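Local coordinates for major pilin backbone protein T-antigen, T13 (Streptococcus pyogenes, PDB 6BBT) that serves as the major pilin and T-antigen of the streptococcal surface, its copies probably joining to form the backbone of the pilus, at residues S66-N69 with T70-E73; T214-D217 with H218-I221. One frame throughout, in Å; residues are numbered along the deposited sequence.

Interaction 1. Residues S66-N69 with T70-E73; sequences SYDN and TDKE
Asp71 OD2 is gripped twice, by the backbone N of Asp68 at 3.0 Å and by a salt bridge to Lys78. The bond from Asp68 N is nearly straight (162°) and meets the carboxylate from above its plane. It braces a type I beta turn, Asp68 to Asp71, that leads the chain out of strand 62-67. The turn's own bond runs from Asp71 N to Asp68 O, also 3.0 Å, so backbone and side chain of Asp71 both bind the backbone of Asp68. With CG beside its own N (chi1 -69°), the Asp71 carboxylate folds back toward the strand end. There OD2 comes 3.7 Å from Tyr67 CD1, approaching the ring obliquely with the carboxylate plane almost perpendicular to it. The buried Tyr67 sends its OH to the Lys76 carbonyl, beyond the turn.

In the conformer given here, one of two, Asp68 adds an Asx turn, OD1 accepting from Thr70 N at 3.0 Å, and OD1 also takes the Thr70 hydroxyl, which arrives close to the carboxylate plane on the syn side. The buried Asn69 side chain points away from the turn, into the domain interface: ND2 donates to Met26 O in the loop ahead of strand 29-37, while bonds to Leu187 O and Glu189 N tie the turn to the DUF7601 part of the chain. At the exit Lys72 NZ, whose main partner is the Asn22 carbonyl, also donates to a water at 2.9 Å; that water lies 2.7 Å from Asn69 O.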
loop_
_atom_site.group_PDB
_atom_site.type_symbol
_atom_site.label_atom_id
_atom_site.label_comp_id
_atom_site.label_asym_id
_atom_site.label_seq_id
_atom_site.Cartn_x
_atom_site.Cartn_y
_atom_site.Cartn_z
ATOM N N SER A 66 -2.412 -7.985 7.841
ATOM C CA SER A 66 -2.980 -6.645 7.884
ATOM C C SER A 66 -1.907 -5.666 8.235
ATOM O O SER A 66 -1.099 -5.942 9.127
ATOM C CB SER A 66 -4.059 -6.573 8.966
ATOM O OG SER A 66 -5.092 -7.462 8.627
ATOM N N TYR A 67 -1.914 -4.527 7.540
ATOM C CA TYR A 67 -1.093 -3.374 7.902
ATOM C C TYR A 67 -1.969 -2.208 8.341
ATOM O O TYR A 67 -3.111 -2.090 7.919
ATOM C CB TYR A 67 -0.263 -2.938 6.697
ATOM C CG TYR A 67 0.831 -3.889 6.396
ATOM C CD1 TYR A 67 2.063 -3.759 7.016
ATOM C CD2 TYR A 67 0.646 -4.944 5.504
ATOM C CE1 TYR A 67 3.099 -4.635 6.749
ATOM C CE2 TYR A 67 1.671 -5.848 5.240
ATOM C CZ TYR A 67 2.902 -5.687 5.866
ATOM O OH TYR A 67 3.953 -6.547 5.611
ATOM N N ASP A 68 -1.461 -1.351 9.210
ATOM C CA ASP A 68 -2.146 -0.092 9.463
ATOM C C ASP A 68 -1.169 1.054 9.578
ATOM O O ASP A 68 0.053 0.864 9.501
ATOM C CB ASP A 68 -3.139 -0.215 10.631
ATOM C CG ASP A 68 -2.478 -0.294 11.993
ATOM O OD1 ASP A 68 -1.345 0.205 12.204
ATOM O OD2 ASP A 68 -3.157 -0.846 12.877
ATOM N N ASN A 69 -1.723 2.245 9.713
ATOM C CA ASN A 69 -0.939 3.480 9.679
ATOM C C ASN A 69 0.117 3.579 10.789
ATOM O O ASN A 69 1.071 4.322 10.651
ATOM C CB ASN A 69 -1.841 4.703 9.774
ATOM C CG ASN A 69 -2.818 4.855 8.598
ATOM O OD1 ASN A 69 -3.863 5.447 8.780
ATOM N ND2 ASN A 69 -2.501 4.311 7.423
ATOM N N THR A 70 -0.070 2.862 11.891
ATOM C CA THR A 70 0.920 2.846 12.962
ATOM C C THR A 70 2.123 1.933 12.691
ATOM O O THR A 70 3.091 1.950 13.454
ATOM C CB THR A 70 0.307 2.422 14.314
ATOM O OG1 THR A 70 -0.141 1.074 14.251
ATOM C CG2 THR A 70 -0.841 3.328 14.723
ATOM N N ASP A 71 2.066 1.105 11.648
ATOM C CA ASP A 71 3.183 0.212 11.347
ATOM C C ASP A 71 4.353 0.996 10.759
ATOM O O ASP A 71 4.206 1.724 9.771
ATOM C CB ASP A 71 2.758 -0.934 10.414
ATOM C CG ASP A 71 1.826 -1.927 11.099
ATOM O OD1 ASP A 71 1.873 -2.051 12.347
ATOM O OD2 ASP A 71 1.018 -2.572 10.407
ATOM N N LYS A 72 5.497 0.877 11.424
ATOM C CA LYS A 72 6.718 1.556 11.033
ATOM C C LYS A 72 7.751 0.477 10.669
ATOM O O LYS A 72 7.385 -0.704 10.467
ATOM C CB LYS A 72 7.206 2.489 12.162
ATOM C CG LYS A 72 6.273 3.644 12.530
ATOM C CD LYS A 72 6.207 4.645 11.378
ATOM C CE LYS A 72 5.165 5.724 11.560
ATOM N NZ LYS A 72 4.911 6.456 10.276
ATOM N N GLU A 73 9.023 0.892 10.562
ATOM C CA GLU A 73 10.159 0.041 10.186
ATOM C C GLU A 73 10.144 -1.308 10.859
ATOM O O GLU A 73 10.398 -2.337 10.240
ATOM C CB GLU A 73 11.482 0.735 10.576
ATOM C CG GLU A 73 12.729 -0.100 10.288
ATOM C CD GLU A 73 12.932 -0.278 8.814
ATOM O OE1 GLU A 73 12.638 0.688 8.075
ATOM O OE2 GLU A 73 13.387 -1.368 8.405
HETATM O O HOH W 1 -2.756 -0.529 15.599
HETATM O O HOH W 2 3.322 4.269 9.206
#

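Interaction 2. Residues T214-D217 with H218-I221; sequences TLHD and HQSI
From His216 to Gln219 the backbone makes a type II beta turn, closed by Gln219 N to His216 O at 3.0 Å, with His218 in the third position at positive phi (69°). Gln219 then reaches back across the turn. Its CG stands opposite the backbone N (chi1 -163°) and the chain runs extended, which carries OE1 to the N of His216 at 3.0 Å; the N-H lies in the plane of the amide carbonyl. The amide also stacks over one face of the His216 imidazole, the two planes only 26° apart, with OE1 offset toward the rim near CD2. Gln219 CB sits over the same ring in a CH-pi contact, 4.1 Å from its centroid. The imidazole is steadied by ND1, which donates to Asp217 O at 3.2 Å, nearly in the ring plane. On the buried side Leu215 CD2 packs on Gln219 CG at 3.8 Å. Asp217 OD1 ties the turn to Val165 N on strand 148-166. A water links Gln219 OE1 to Thr214 OG1. The His216 N-H can only donate, which fixes this amide atom as the oxygen, and the ND1 bond to a carbonyl is consistent with a proton on that nitrogen.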
loop_
_atom_site.group_PDB
_atom_site.type_symbol
_atom_site.label_atom_id
_atom_site.label_comp_id
_atom_site.label_asym_id
_atom_site.label_seq_id
_atom_site.Cartn_x
_atom_site.Cartn_y
_atom_site.Cartn_z
ATOM N N THR A 214 0.505 30.702 5.676
ATOM C CA THR A 214 0.539 31.895 4.838
ATOM C C THR A 214 1.599 31.780 3.786
ATOM O O THR A 214 2.590 31.083 3.974
ATOM C CB THR A 214 0.794 33.177 5.669
ATOM O OG1 THR A 214 2.142 33.169 6.158
ATOM C CG2 THR A 214 -0.163 33.274 6.840
ATOM N N LEU A 215 1.375 32.457 2.656
ATOM C CA LEU A 215 2.391 32.635 1.626
ATOM C C LEU A 215 2.352 34.067 1.108
ATOM O O LEU A 215 1.274 34.657 0.992
ATOM C CB LEU A 215 2.155 31.684 0.438
ATOM C CG LEU A 215 2.163 30.179 0.702
ATOM C CD1 LEU A 215 1.669 29.450 -0.543
ATOM C CD2 LEU A 215 3.565 29.706 1.093
ATOM N N HIS A 216 3.521 34.611 0.775
ATOM C CA HIS A 216 3.606 35.870 0.003
ATOM C C HIS A 216 4.075 35.534 -1.405
ATOM O O HIS A 216 4.355 34.375 -1.702
ATOM C CB HIS A 216 4.517 36.914 0.683
ATOM C CG HIS A 216 5.870 36.397 1.050
ATOM N ND1 HIS A 216 6.841 36.120 0.109
ATOM C CD2 HIS A 216 6.409 36.088 2.251
ATOM C CE1 HIS A 216 7.922 35.660 0.716
ATOM N NE2 HIS A 216 7.685 35.631 2.017
ATOM N N ASP A 217 4.143 36.542 -2.276
ATOM C CA ASP A 217 4.558 36.351 -3.671
ATOM C C ASP A 217 5.816 35.498 -3.757
ATOM O O ASP A 217 6.784 35.729 -3.036
ATOM C CB ASP A 217 4.787 37.707 -4.362
ATOM C CG ASP A 217 4.980 37.593 -5.877
ATOM O OD1 ASP A 217 4.395 36.716 -6.534
ATOM O OD2 ASP A 217 5.709 38.433 -6.435
ATOM N N HIS A 218 5.757 34.483 -4.613
ATOM C CA HIS A 218 6.857 33.552 -4.889
ATOM C C HIS A 218 7.249 32.581 -3.768
ATOM O O HIS A 218 8.175 31.803 -3.945
ATOM C CB HIS A 218 8.080 34.288 -5.503
ATOM C CG HIS A 218 7.902 34.583 -6.959
ATOM N ND1 HIS A 218 7.556 35.834 -7.434
ATOM C CD2 HIS A 218 7.937 33.766 -8.042
ATOM C CE1 HIS A 218 7.424 35.781 -8.749
ATOM N NE2 HIS A 218 7.646 34.538 -9.142
ATOM N N GLN A 219 6.516 32.575 -2.662
ATOM C CA GLN A 219 6.773 31.628 -1.585
ATOM C C GLN A 219 5.981 30.355 -1.874
ATOM O O GLN A 219 4.881 30.417 -2.422
ATOM C CB GLN A 219 6.356 32.231 -0.242
ATOM C CG GLN A 219 6.925 31.524 0.977
ATOM C CD GLN A 219 6.488 32.170 2.279
ATOM O OE1 GLN A 219 5.602 33.017 2.295
ATOM N NE2 GLN A 219 7.098 31.758 3.383
ATOM N N SER A 220 6.548 29.212 -1.509
ATOM C CA SER A 220 5.891 27.916 -1.679
ATOM C C SER A 220 5.952 27.074 -0.409
ATOM O O SER A 220 6.741 27.326 0.497
ATOM C CB SER A 220 6.531 27.133 -2.824
ATOM O OG SER A 220 7.902 26.904 -2.575
ATOM N N ILE A 221 5.094 26.073 -0.364
ATOM C CA ILE A 221 5.102 25.050 0.673
ATOM C C ILE A 221 5.084 23.712 -0.091
ATOM O O ILE A 221 4.627 23.669 -1.239
ATOM C CB ILE A 221 3.899 25.320 1.608
ATOM C CG1 ILE A 221 4.144 24.804 3.001
ATOM C CG2 ILE A 221 2.576 24.816 1.025
ATOM C CD1 ILE A 221 3.111 25.321 3.985
HETATM O O HOH W 3 4.060 33.972 4.327
#

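Following the chain, interaction 1 comes first, a tight turn that leaves strand 62-67 and starts the loop to strand 77-83 in the Spy0128-like isopeptide domain. Interaction 2 lies in the DUF7601 region, where the turn carries the chain from strand 211-215 to strand 220-227, which belong to different sheets. Each closes only a few residues, so the two follow in series, with neither nesting nor crossing. The centres of interactions 1 and 2 are about 34 Å apart, and the two do not touch. Interaction 1 sits at the meeting of the two domains; interaction 2 is farther along the second domain, hydrogen-bonded through its backbone to strand 148-166, which runs through the junction.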